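Local coordinates for protein bottromycin amidohydrolase (Streptomyces purpureus, PDB 6I5S) that probably hydrolyses a thiazoline-containing intermediate, acting as the zinc-dependent gatekeeper amidohydrolase of bottromycin biosynthesis, at residues F40-A48 / P81-G89; T53-V61 / V66-P74. All coordinates share one frame; numbering follows the deposited sequence.

Interaction 1: residues F40-A48 / P81-G89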
ATOM      1  N   PHE A  40      -4.390 -27.349   3.458  1.00 38.43           N
ATOM      2  CA  PHE A  40      -3.594 -27.239   2.231  1.00 41.97           C
ATOM      3  C   PHE A  40      -2.393 -28.164   2.401  1.00 37.64           C
ATOM      4  O   PHE A  40      -1.610 -27.996   3.342  1.00 40.17           O
ATOM      5  CB  PHE A  40      -3.122 -25.795   1.979  1.00 37.05           C
ATOM      6  CG  PHE A  40      -4.234 -24.793   1.841  1.00 35.26           C
ATOM      7  CD1 PHE A  40      -4.809 -24.543   0.624  1.00 37.84           C
ATOM      8  CD2 PHE A  40      -4.723 -24.123   2.941  1.00 37.20           C
ATOM      9  CE1 PHE A  40      -5.839 -23.660   0.505  1.00 39.06           C
ATOM     10  CE2 PHE A  40      -5.725 -23.229   2.824  1.00 37.34           C
ATOM     11  CZ  PHE A  40      -6.295 -22.996   1.611  1.00 37.52           C
ATOM     12  N   LYS A  41      -2.241 -29.130   1.503  1.00 37.32           N
ATOM     13  CA  LYS A  41      -1.192 -30.134   1.635  1.00 46.04           C
ATOM     14  C   LYS A  41       0.110 -29.636   1.034  1.00 44.46           C
ATOM     15  O   LYS A  41       0.107 -28.888   0.050  1.00 36.73           O
ATOM     16  CB  LYS A  41      -1.601 -31.434   0.936  1.00 57.61           C
ATOM     17  CG  LYS A  41      -2.604 -32.263   1.713  1.00 77.63           C
ATOM     18  CD  LYS A  41      -3.745 -32.752   0.834  1.00111.63           C
ATOM     19  CE  LYS A  41      -3.249 -33.569  -0.354  1.00146.77           C
ATOM     20  NZ  LYS A  41      -4.364 -34.192  -1.132  1.00158.92           N
ATOM     21  N   ALA A  42       1.219 -30.039   1.655  1.00 41.52           N
ATOM     22  CA  ALA A  42       2.543 -29.893   1.070  1.00 39.21           C
ATOM     23  C   ALA A  42       2.869 -28.433   0.757  1.00 38.13           C
ATOM     24  O   ALA A  42       3.260 -28.085  -0.362  1.00 41.92           O
ATOM     25  CB  ALA A  42       2.664 -30.757  -0.180  1.00 43.95           C
ATOM     26  N   VAL A  43       2.748 -27.571   1.771  1.00 33.81           N
ATOM     27  CA  VAL A  43       2.941 -26.140   1.594  1.00 39.86           C
ATOM     28  C   VAL A  43       4.371 -25.822   1.980  1.00 41.31           C
ATOM     29  O   VAL A  43       4.844 -26.277   3.032  1.00 40.50           O
ATOM     30  CB  VAL A  43       1.956 -25.333   2.467  1.00 38.64           C
ATOM     31  CG1 VAL A  43       2.346 -23.876   2.556  1.00 34.35           C
ATOM     32  CG2 VAL A  43       0.530 -25.440   1.926  1.00 37.41           C
ATOM     33  N   GLY A  44       5.058 -25.038   1.134  1.00 40.07           N
ATOM     34  CA  GLY A  44       6.332 -24.462   1.500  1.00 40.18           C
ATOM     35  C   GLY A  44       6.159 -23.013   1.970  1.00 39.42           C
ATOM     36  O   GLY A  44       5.850 -22.109   1.180  1.00 40.74           O
ATOM     37  N   LEU A  45       6.292 -22.787   3.264  1.00 38.45           N
ATOM     38  CA  LEU A  45       6.124 -21.444   3.819  1.00 38.49           C
ATOM     39  C   LEU A  45       7.401 -20.669   3.552  1.00 42.41           C
ATOM     40  O   LEU A  45       8.481 -21.080   3.985  1.00 41.26           O
ATOM     41  CB  LEU A  45       5.832 -21.492   5.315  1.00 46.63           C
ATOM     42  CG  LEU A  45       5.798 -20.151   6.082  1.00 44.78           C
ATOM     43  CD1 LEU A  45       4.727 -19.258   5.516  1.00 47.21           C
ATOM     44  CD2 LEU A  45       5.609 -20.352   7.600  1.00 51.72           C
ATOM     45  N   ILE A  46       7.294 -19.580   2.800  1.00 44.38           N
ATOM     46  CA  ILE A  46       8.452 -18.732   2.536  1.00 38.55           C
ATOM     47  C   ILE A  46       8.626 -17.751   3.691  1.00 38.61           C
ATOM     48  O   ILE A  46       7.669 -17.081   4.108  1.00 39.22           O
ATOM     49  CB  ILE A  46       8.287 -18.019   1.187  1.00 35.35           C
ATOM     50  CG1 ILE A  46       8.256 -19.084   0.060  1.00 37.23           C
ATOM     51  CG2 ILE A  46       9.396 -17.011   0.959  1.00 42.23           C
ATOM     52  CD1 ILE A  46       7.970 -18.496  -1.299  1.00 37.60           C
ATOM     53  N   ASP A  47       9.836 -17.709   4.237  1.00 46.49           N
ATOM     54  CA  ASP A  47      10.137 -16.894   5.414  1.00 54.50           C
ATOM     55  C   ASP A  47      10.123 -15.428   5.026  1.00 52.77           C
ATOM     56  O   ASP A  47      10.899 -15.009   4.176  1.00 46.95           O
ATOM     57  CB  ASP A  47      11.503 -17.267   5.992  1.00 57.06           C
ATOM     58  CG  ASP A  47      11.748 -16.657   7.367  1.00 60.59           C
ATOM     59  OD1 ASP A  47      10.790 -16.137   7.967  1.00 70.47           O
ATOM     60  OD2 ASP A  47      12.901 -16.704   7.852  1.00 72.28           O
ATOM     61  N   ALA A  48       9.248 -14.650   5.658  1.00 44.53           N
ATOM     62  CA  ALA A  48       9.022 -13.271   5.228  1.00 63.08           C
ATOM     63  C   ALA A  48      10.295 -12.430   5.264  1.00 64.88           C
ATOM     64  O   ALA A  48      10.365 -11.409   4.571  1.00 71.96           O
ATOM     65  CB  ALA A  48       7.945 -12.623   6.097  1.00 80.16           C
ATOM     66  N   PRO A  81       7.353 -33.444  -2.528  1.00 55.79           N
ATOM     67  CA  PRO A  81       7.453 -32.178  -3.267  1.00 59.96           C
ATOM     68  C   PRO A  81       6.488 -31.134  -2.728  1.00 58.13           C
ATOM     69  O   PRO A  81       5.532 -31.442  -2.012  1.00 49.54           O
ATOM     70  CB  PRO A  81       7.089 -32.551  -4.701  1.00 50.57           C
ATOM     71  CG  PRO A  81       6.292 -33.820  -4.593  1.00 57.08           C
ATOM     72  CD  PRO A  81       6.800 -34.539  -3.367  1.00 62.65           C
ATOM     73  N   TYR A  82       6.753 -29.873  -3.082  1.00 47.07           N
ATOM     74  CA  TYR A  82       5.851 -28.794  -2.708  1.00 41.04           C
ATOM     75  C   TYR A  82       4.682 -28.762  -3.686  1.00 40.74           C
ATOM     76  O   TYR A  82       4.883 -28.779  -4.905  1.00 43.63           O
ATOM     77  CB  TYR A  82       6.561 -27.443  -2.729  1.00 46.91           C
ATOM     78  CG  TYR A  82       7.675 -27.261  -1.730  1.00 42.21           C
ATOM     79  CD1 TYR A  82       7.409 -27.155  -0.364  1.00 40.38           C
ATOM     80  CD2 TYR A  82       8.995 -27.145  -2.155  1.00 45.75           C
ATOM     81  CE1 TYR A  82       8.426 -26.968   0.552  1.00 44.19           C
ATOM     82  CE2 TYR A  82      10.039 -26.950  -1.234  1.00 48.93           C
ATOM     83  CZ  TYR A  82       9.749 -26.862   0.116  1.00 43.68           C
ATOM     84  OH  TYR A  82      10.782 -26.671   1.038  1.00 43.49           O
ATOM     85  N   ASP A  83       3.458 -28.726  -3.156  1.00 40.14           N
ATOM     86  CA  ASP A  83       2.307 -28.417  -3.995  1.00 43.66           C
ATOM     87  C   ASP A  83       2.072 -26.919  -4.075  1.00 43.49           C
ATOM     88  O   ASP A  83       1.454 -26.424  -5.020  1.00 39.74           O
ATOM     89  CB  ASP A  83       1.039 -29.063  -3.436  1.00 47.31           C
ATOM     90  CG  ASP A  83       1.029 -30.576  -3.604  1.00 56.72           C
ATOM     91  OD1 ASP A  83       1.938 -31.122  -4.256  1.00 51.62           O
ATOM     92  OD2 ASP A  83       0.116 -31.201  -3.039  1.00 52.94           O
ATOM     93  N   TRP A  84       2.505 -26.205  -3.057  1.00 38.69           N
ATOM     94  CA  TRP A  84       2.257 -24.784  -2.962  1.00 39.57           C
ATOM     95  C   TRP A  84       3.463 -24.116  -2.333  1.00 34.78           C
ATOM     96  O   TRP A  84       4.133 -24.700  -1.469  1.00 38.80           O
ATOM     97  CB  TRP A  84       1.070 -24.459  -2.076  1.00 34.40           C
ATOM     98  CG  TRP A  84      -0.270 -24.946  -2.444  1.00 42.03           C
ATOM     99  CD1 TRP A  84      -0.945 -25.963  -1.856  1.00 46.12           C
ATOM    100  CD2 TRP A  84      -1.155 -24.382  -3.415  1.00 31.54           C
ATOM    101  NE1 TRP A  84      -2.189 -26.084  -2.411  1.00 45.52           N
ATOM    102  CE2 TRP A  84      -2.343 -25.121  -3.368  1.00 38.44           C
ATOM    103  CE3 TRP A  84      -1.053 -23.338  -4.329  1.00 35.59           C
ATOM    104  CZ2 TRP A  84      -3.414 -24.857  -4.206  1.00 42.14           C
ATOM    105  CZ3 TRP A  84      -2.132 -23.079  -5.147  1.00 34.33           C
ATOM    106  CH2 TRP A  84      -3.289 -23.817  -5.072  1.00 39.50           C
ATOM    107  N   TYR A  85       3.694 -22.865  -2.737  1.00 37.67           N
ATOM    108  CA  TYR A  85       4.585 -21.951  -2.037  1.00 38.08           C
ATOM    109  C   TYR A  85       3.742 -20.798  -1.508  1.00 31.63           C
ATOM    110  O   TYR A  85       2.893 -20.275  -2.242  1.00 33.38           O
ATOM    111  CB  TYR A  85       5.651 -21.422  -2.992  1.00 34.38           C
ATOM    112  CG  TYR A  85       6.542 -22.460  -3.567  1.00 33.82           C
ATOM    113  CD1 TYR A  85       7.742 -22.805  -2.955  1.00 37.65           C
ATOM    114  CD2 TYR A  85       6.190 -23.132  -4.726  1.00 42.05           C
ATOM    115  CE1 TYR A  85       8.585 -23.811  -3.520  1.00 41.44           C
ATOM    116  CE2 TYR A  85       7.030 -24.117  -5.273  1.00 51.84           C
ATOM    117  CZ  TYR A  85       8.223 -24.424  -4.652  1.00 44.54           C
ATOM    118  OH  TYR A  85       9.060 -25.408  -5.183  1.00 46.77           O
ATOM    119  N   VAL A  86       3.946 -20.424  -0.241  1.00 30.54           N
ATOM    120  CA  VAL A  86       3.050 -19.503   0.435  1.00 33.67           C
ATOM    121  C   VAL A  86       3.845 -18.378   1.059  1.00 30.51           C
ATOM    122  O   VAL A  86       4.861 -18.613   1.720  1.00 36.80           O
ATOM    123  CB  VAL A  86       2.219 -20.238   1.498  1.00 43.81           C
ATOM    124  CG1 VAL A  86       1.564 -19.294   2.425  1.00 40.15           C
ATOM    125  CG2 VAL A  86       1.167 -21.091   0.776  1.00 51.92           C
ATOM    126  N   THR A  87       3.347 -17.161   0.889  1.00 33.15           N
ATOM    127  CA  THR A  87       3.804 -16.003   1.632  1.00 31.24           C
ATOM    128  C   THR A  87       2.691 -15.442   2.512  1.00 27.35           C
ATOM    129  O   THR A  87       1.506 -15.670   2.250  1.00 30.88           O
ATOM    130  CB  THR A  87       4.286 -14.882   0.685  1.00 29.81           C
ATOM    131  OG1 THR A  87       3.175 -14.331  -0.036  1.00 34.41           O
ATOM    132  CG2 THR A  87       5.254 -15.449  -0.339  1.00 34.96           C
ATOM    133  N   PRO A  88       3.042 -14.672   3.540  1.00 30.33           N
ATOM    134  CA  PRO A  88       2.043 -13.847   4.210  1.00 25.62           C
ATOM    135  C   PRO A  88       1.374 -12.941   3.191  1.00 28.79           C
ATOM    136  O   PRO A  88       1.933 -12.590   2.143  1.00 30.12           O
ATOM    137  CB  PRO A  88       2.874 -13.037   5.194  1.00 32.50           C
ATOM    138  CG  PRO A  88       4.084 -13.829   5.425  1.00 36.04           C
ATOM    139  CD  PRO A  88       4.396 -14.418   4.094  1.00 33.92           C
ATOM    140  N   GLY A  89       0.160 -12.533   3.508  1.00 27.07           N
ATOM    141  CA  GLY A  89      -0.519 -11.566   2.668  1.00 25.76           C
ATOM    142  C   GLY A  89       0.236 -10.253   2.642  1.00 26.80           C
ATOM    143  O   GLY A  89       0.879  -9.885   3.616  1.00 27.32           O
TER
HETATM  144  O   HOH W   1      -3.888 -28.527  -1.353  1.00 49.12           O

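Interaction 2: residues T53-V61 / V66-P74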
ATOM      1  N   THR A  53      12.556 -21.250   2.048  1.00 53.74           N
ATOM      2  CA  THR A  53      11.320 -22.015   2.126  1.00 47.78           C
ATOM      3  C   THR A  53      11.442 -23.117   3.165  1.00 40.82           C
ATOM      4  O   THR A  53      12.364 -23.921   3.109  1.00 43.93           O
ATOM      5  CB  THR A  53      11.003 -22.609   0.757  1.00 50.89           C
ATOM      6  OG1 THR A  53      11.081 -21.564  -0.219  1.00 48.42           O
ATOM      7  CG2 THR A  53       9.605 -23.245   0.727  1.00 52.04           C
ATOM      8  N   ALA A  54      10.477 -23.193   4.076  1.00 40.00           N
ATOM      9  CA  ALA A  54      10.478 -24.268   5.056  1.00 46.64           C
ATOM     10  C   ALA A  54      10.180 -25.605   4.367  1.00 46.04           C
ATOM     11  O   ALA A  54       9.675 -25.636   3.245  1.00 41.26           O
ATOM     12  CB  ALA A  54       9.445 -23.996   6.148  1.00 64.49           C
ATOM     13  N   PRO A  55      10.467 -26.719   5.025  1.00 42.76           N
ATOM     14  CA  PRO A  55      10.135 -28.005   4.437  1.00 40.52           C
ATOM     15  C   PRO A  55       8.639 -28.120   4.225  1.00 41.46           C
ATOM     16  O   PRO A  55       7.857 -27.371   4.830  1.00 38.01           O
ATOM     17  CB  PRO A  55      10.655 -29.027   5.465  1.00 52.48           C
ATOM     18  CG  PRO A  55      10.861 -28.289   6.718  1.00 49.25           C
ATOM     19  CD  PRO A  55      11.224 -26.889   6.279  1.00 48.74           C
ATOM     20  N   PRO A  56       8.200 -29.032   3.363  1.00 40.19           N
ATOM     21  CA  PRO A  56       6.776 -29.094   3.027  1.00 42.67           C
ATOM     22  C   PRO A  56       5.957 -29.508   4.237  1.00 38.68           C
ATOM     23  O   PRO A  56       6.238 -30.522   4.878  1.00 39.04           O
ATOM     24  CB  PRO A  56       6.723 -30.161   1.918  1.00 38.14           C
ATOM     25  CG  PRO A  56       7.935 -30.928   2.068  1.00 42.69           C
ATOM     26  CD  PRO A  56       8.981 -30.020   2.612  1.00 43.04           C
ATOM     27  N   ARG A  57       4.918 -28.744   4.528  1.00 36.39           N
ATOM     28  CA  ARG A  57       4.066 -29.079   5.647  1.00 36.61           C
ATOM     29  C   ARG A  57       2.617 -28.852   5.261  1.00 36.38           C
ATOM     30  O   ARG A  57       2.297 -28.006   4.424  1.00 39.63           O
ATOM     31  CB  ARG A  57       4.428 -28.244   6.864  1.00 50.17           C
ATOM     32  CG  ARG A  57       5.834 -28.503   7.391  1.00 55.38           C
ATOM     33  CD  ARG A  57       6.033 -27.806   8.732  1.00 64.31           C
ATOM     34  NE  ARG A  57       7.322 -28.114   9.340  1.00 58.82           N
ATOM     35  CZ  ARG A  57       8.220 -27.203   9.710  1.00 60.05           C
ATOM     36  NH1 ARG A  57       7.972 -25.899   9.563  1.00 51.94           N
ATOM     37  NH2 ARG A  57       9.367 -27.600  10.246  1.00 63.68           N
ATOM     38  N   ASP A  58       1.750 -29.645   5.850  1.00 33.68           N
ATOM     39  CA  ASP A  58       0.327 -29.480   5.612  1.00 36.97           C
ATOM     40  C   ASP A  58      -0.205 -28.404   6.534  1.00 40.18           C
ATOM     41  O   ASP A  58      -0.035 -28.470   7.760  1.00 44.21           O
ATOM     42  CB  ASP A  58      -0.409 -30.801   5.848  1.00 37.10           C
ATOM     43  CG  ASP A  58       0.053 -31.936   4.941  1.00 41.80           C
ATOM     44  OD1 ASP A  58       0.587 -31.720   3.828  1.00 43.70           O
ATOM     45  OD2 ASP A  58      -0.166 -33.098   5.339  1.00 47.11           O
ATOM     46  N   LEU A  59      -0.863 -27.421   5.941  1.00 32.80           N
ATOM     47  CA  LEU A  59      -1.332 -26.233   6.632  1.00 36.90           C
ATOM     48  C   LEU A  59      -2.799 -26.405   7.017  1.00 37.23           C
ATOM     49  O   LEU A  59      -3.647 -26.603   6.144  1.00 37.86           O
ATOM     50  CB  LEU A  59      -1.166 -25.028   5.705  1.00 36.97           C
ATOM     51  CG  LEU A  59      -1.882 -23.754   6.157  1.00 45.82           C
ATOM     52  CD1 LEU A  59      -1.328 -23.272   7.510  1.00 42.05           C
ATOM     53  CD2 LEU A  59      -1.750 -22.673   5.111  1.00 43.18           C
ATOM     54  N   GLU A  60      -3.096 -26.295   8.309  1.00 35.36           N
ATOM     55  CA  GLU A  60      -4.463 -26.360   8.810  1.00 36.40           C
ATOM     56  C   GLU A  60      -4.958 -24.962   9.140  1.00 36.26           C
ATOM     57  O   GLU A  60      -4.330 -24.237   9.933  1.00 35.44           O
ATOM     58  CB  GLU A  60      -4.543 -27.248  10.044  1.00 47.95           C
ATOM     59  CG  GLU A  60      -5.943 -27.311  10.593  1.00 67.52           C
ATOM     60  CD  GLU A  60      -6.055 -28.095  11.864  1.00 72.64           C
ATOM     61  OE1 GLU A  60      -5.076 -28.770  12.253  1.00 69.51           O
ATOM     62  OE2 GLU A  60      -7.145 -28.020  12.466  1.00 57.84           O
ATOM     63  N   VAL A  61      -6.057 -24.565   8.497  1.00 34.06           N
ATOM     64  CA  VAL A  61      -6.754 -23.305   8.775  1.00 33.68           C
ATOM     65  C   VAL A  61      -8.093 -23.649   9.410  1.00 38.01           C
ATOM     66  O   VAL A  61      -8.841 -24.478   8.881  1.00 36.45           O
ATOM     67  CB  VAL A  61      -6.949 -22.490   7.487  1.00 41.71           C
ATOM     68  CG1 VAL A  61      -7.740 -21.235   7.753  1.00 35.52           C
ATOM     69  CG2 VAL A  61      -5.594 -22.111   6.878  1.00 43.75           C
ATOM     70  N   VAL A  66      -4.686 -19.497  11.364  1.00 34.11           N
ATOM     71  CA  VAL A  66      -3.689 -20.535  11.144  1.00 35.91           C
ATOM     72  C   VAL A  66      -3.641 -21.433  12.382  1.00 35.59           C
ATOM     73  O   VAL A  66      -3.207 -21.023  13.459  1.00 41.06           O
ATOM     74  CB  VAL A  66      -2.326 -19.924  10.823  1.00 33.23           C
ATOM     75  CG1 VAL A  66      -1.242 -20.973  10.741  1.00 34.75           C
ATOM     76  CG2 VAL A  66      -2.416 -19.162   9.523  1.00 31.89           C
ATOM     77  N   ALA A  67      -4.096 -22.671  12.230  1.00 37.94           N
ATOM     78  CA  ALA A  67      -4.163 -23.590  13.352  1.00 39.05           C
ATOM     79  C   ALA A  67      -2.874 -24.373  13.538  1.00 45.07           C
ATOM     80  O   ALA A  67      -2.533 -24.709  14.673  1.00 43.12           O
ATOM     81  CB  ALA A  67      -5.318 -24.571  13.173  1.00 40.46           C
ATOM     82  N   GLY A  68      -2.156 -24.703  12.463  1.00 41.91           N
ATOM     83  CA  GLY A  68      -0.951 -25.480  12.640  1.00 51.92           C
ATOM     84  C   GLY A  68      -0.410 -26.000  11.331  1.00 44.61           C
ATOM     85  O   GLY A  68      -1.024 -25.876  10.267  1.00 37.70           O
ATOM     86  N   TRP A  69       0.756 -26.618  11.450  1.00 38.36           N
ATOM     87  CA  TRP A  69       1.522 -27.150  10.334  1.00 33.48           C
ATOM     88  C   TRP A  69       1.858 -28.583  10.665  1.00 40.25           C
ATOM     89  O   TRP A  69       2.417 -28.832  11.739  1.00 41.13           O
ATOM     90  CB  TRP A  69       2.831 -26.355  10.137  1.00 38.52           C
ATOM     91  CG  TRP A  69       2.645 -24.907   9.883  1.00 35.18           C
ATOM     92  CD1 TRP A  69       2.566 -23.928  10.813  1.00 34.63           C
ATOM     93  CD2 TRP A  69       2.486 -24.274   8.609  1.00 41.73           C
ATOM     94  NE1 TRP A  69       2.344 -22.722  10.206  1.00 37.37           N
ATOM     95  CE2 TRP A  69       2.311 -22.908   8.846  1.00 43.29           C
ATOM     96  CE3 TRP A  69       2.471 -24.735   7.292  1.00 47.36           C
ATOM     97  CZ2 TRP A  69       2.129 -21.992   7.813  1.00 47.03           C
ATOM     98  CZ3 TRP A  69       2.296 -23.821   6.274  1.00 43.54           C
ATOM     99  CH2 TRP A  69       2.127 -22.475   6.535  1.00 41.85           C
ATOM    100  N   SER A  70       1.554 -29.533   9.746  1.00 38.64           N
ATOM    101  CA  SER A  70       1.884 -30.947   9.967  1.00 45.64           C
ATOM    102  C   SER A  70       2.922 -31.384   8.951  1.00 44.51           C
ATOM    103  O   SER A  70       2.685 -31.197   7.751  1.00 46.76           O
ATOM    104  CB  SER A  70       0.635 -31.842   9.851  1.00 53.89           C
ATOM    105  OG  SER A  70      -0.339 -31.494  10.821  1.00 69.14           O
ATOM    106  N   PRO A  71       4.059 -31.965   9.339  1.00 43.47           N
ATOM    107  CA  PRO A  71       5.054 -32.331   8.322  1.00 39.41           C
ATOM    108  C   PRO A  71       4.454 -33.242   7.271  1.00 39.91           C
ATOM    109  O   PRO A  71       3.793 -34.231   7.586  1.00 44.73           O
ATOM    110  CB  PRO A  71       6.150 -33.053   9.112  1.00 46.21           C
ATOM    111  CG  PRO A  71       5.758 -32.959  10.586  1.00 60.96           C
ATOM    112  CD  PRO A  71       4.627 -31.994  10.695  1.00 47.89           C
ATOM    113  N   THR A  72       4.720 -32.935   6.030  1.00 45.48           N
ATOM    114  CA  THR A  72       4.180 -33.755   4.952  1.00 52.35           C
ATOM    115  C   THR A  72       4.930 -35.088   4.857  1.00 63.58           C
ATOM    116  O   THR A  72       6.153 -35.098   4.710  1.00 54.58           O
ATOM    117  CB  THR A  72       4.276 -33.012   3.641  1.00 42.15           C
ATOM    118  OG1 THR A  72       3.606 -31.748   3.754  1.00 38.74           O
ATOM    119  CG2 THR A  72       3.643 -33.854   2.502  1.00 54.29           C
ATOM    120  N   PRO A  73       4.241 -36.224   4.905  1.00 67.42           N
ATOM    121  CA  PRO A  73       4.956 -37.514   4.899  1.00 74.74           C
ATOM    122  C   PRO A  73       5.753 -37.686   3.616  1.00 61.16           C
ATOM    123  O   PRO A  73       5.328 -37.219   2.546  1.00 56.59           O
ATOM    124  CB  PRO A  73       3.825 -38.557   5.022  1.00 56.08           C
ATOM    125  CG  PRO A  73       2.632 -37.892   4.512  1.00 61.00           C
ATOM    126  CD  PRO A  73       2.784 -36.411   4.850  1.00 68.20           C
ATOM    127  N   PRO A  74       6.952 -38.291   3.686  1.00 64.52           N
ATOM    128  CA  PRO A  74       7.719 -38.544   2.457  1.00 77.84           C
ATOM    129  C   PRO A  74       6.913 -39.324   1.407  1.00 69.25           C
ATOM    130  O   PRO A  74       6.197 -40.269   1.762  1.00 66.40           O
ATOM    131  CB  PRO A  74       8.926 -39.368   2.954  1.00 73.95           C
ATOM    132  CG  PRO A  74       9.062 -39.007   4.396  1.00 76.82           C
ATOM    133  CD  PRO A  74       7.671 -38.753   4.891  1.00 70.08           C
TER
HETATM  134  O   HOH W   2      -1.991 -29.494   9.807  1.00 60.78           O

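Interaction 1: residues F40-A48 / P81-G89
Ala42 O is gripped by two successive amides of the facing segment: Asp83 N donates to it at 2.9 Å, lying in the carbonyl plane, and Trp84 N adds a weak bond at 3.4 Å. Ala42 sits at a corner of the chain with positive phi and psi, and its CB turns in against Pro81 O. From there on, residues 43-45 run parallel to strand 84-88. Gly44 N reaches Trp84 O at 2.8 Å, Gly44 O takes Val86 N, and Ile46 N donates to Val86 O. This pairing belongs to a mixed sheet in which strand 402-405 flanks the other edge of strand 84-95, which carries His94 and ends just before His96, both zinc ligands, as in other amidohydrolases. On the face carrying Val43, Trp84 and Val86, Val43 splits its branches: CG1, anti to the backbone N (chi1 166°), presses on Val86 CG2 at 3.5 Å, while CG2 lies obliquely near Trp84 CD1. Trp84 turns the edge of its indole to Lys41 O through CD1, and Trp84 NE1 donates to a water in the ring plane at 3.2 Å; Arg406 makes a cation-pi contact with the same indole. Across the sheet, Tyr82 lays CD1 and CE1 obliquely against Gly44, Tyr82 CE1 standing 3.4 Å from Gly44 CA.

Interaction 2: residues T53-V61 / V66-P74
Leu59 and Trp69 share one face of the antiparallel beta hairpin formed by strands 57-62 and 65-71, a non-hydrogen-bonded pair whose side chains run alongside each other. Leu59 CB stands above the indole plane, just outside the ring, 3.7 Å from Trp69 CZ3, and CG passes the same atom a little farther off. With CG anti to the backbone N (chi1 167°), the chain lies along the ring: Leu59 CD1 sits over one face, 3.6 Å from the centroid of the six-membered ring of Trp69 and 10° off its normal, a true CH-pi contact. The same methyl touches Val66 CG1, and CD2 approaches Trp69 CH2. On the other side of the indole plane Arg57 CB comes obliquely to Trp69 CE3, and Arg57 CD lies 3.8 Å from Trp69 CB.

Near the turn, Ala67 and Gly68 both face Glu60, making a classic beta bulge: Glu60 O accepts Ala67 N at 2.8 Å and, more weakly, Gly68 N. The Glu60 chain runs extended past Ala67 CB. At the other end of the pairing, Thr72 N bonds to Pro56 O, and Thr72 OG1 lies 3.0 Å from Asp58 OD1 and also close to Pro56 O. That carboxylate oxygen also receives the backbone N of Ala42. Asp58 and Ser70 exchange two backbone bonds, and a water also donates to Asp58 O at 3.0 Å and is hydrogen-bonded to Ser70 OG at 2.8 Å.

In the fold
Interaction 2 is nested along the chain inside the loop closed by interaction 1, and their centres lie about 8 Å apart, well out from the centre of the chain. The corner at Ala42 divides two sheets: strand 38-41 joins the hairpin 57-62/65-71 in a three-stranded antiparallel sheet, whereas strand 43-45 pairs with strand 84-95 in the mixed sheet. Backbone bonds from Val43 to Arg57 and Leu45 to Ala54 tie the two contacts together, and Tyr82 OH meets Ala54 O at 2.7 Å. Trp69 packs on Val43 and Leu45, and thus the hairpin rests on the mixed sheet, consistent with the small beta domain that accompanies the catalytic barrel in amidohydrolases.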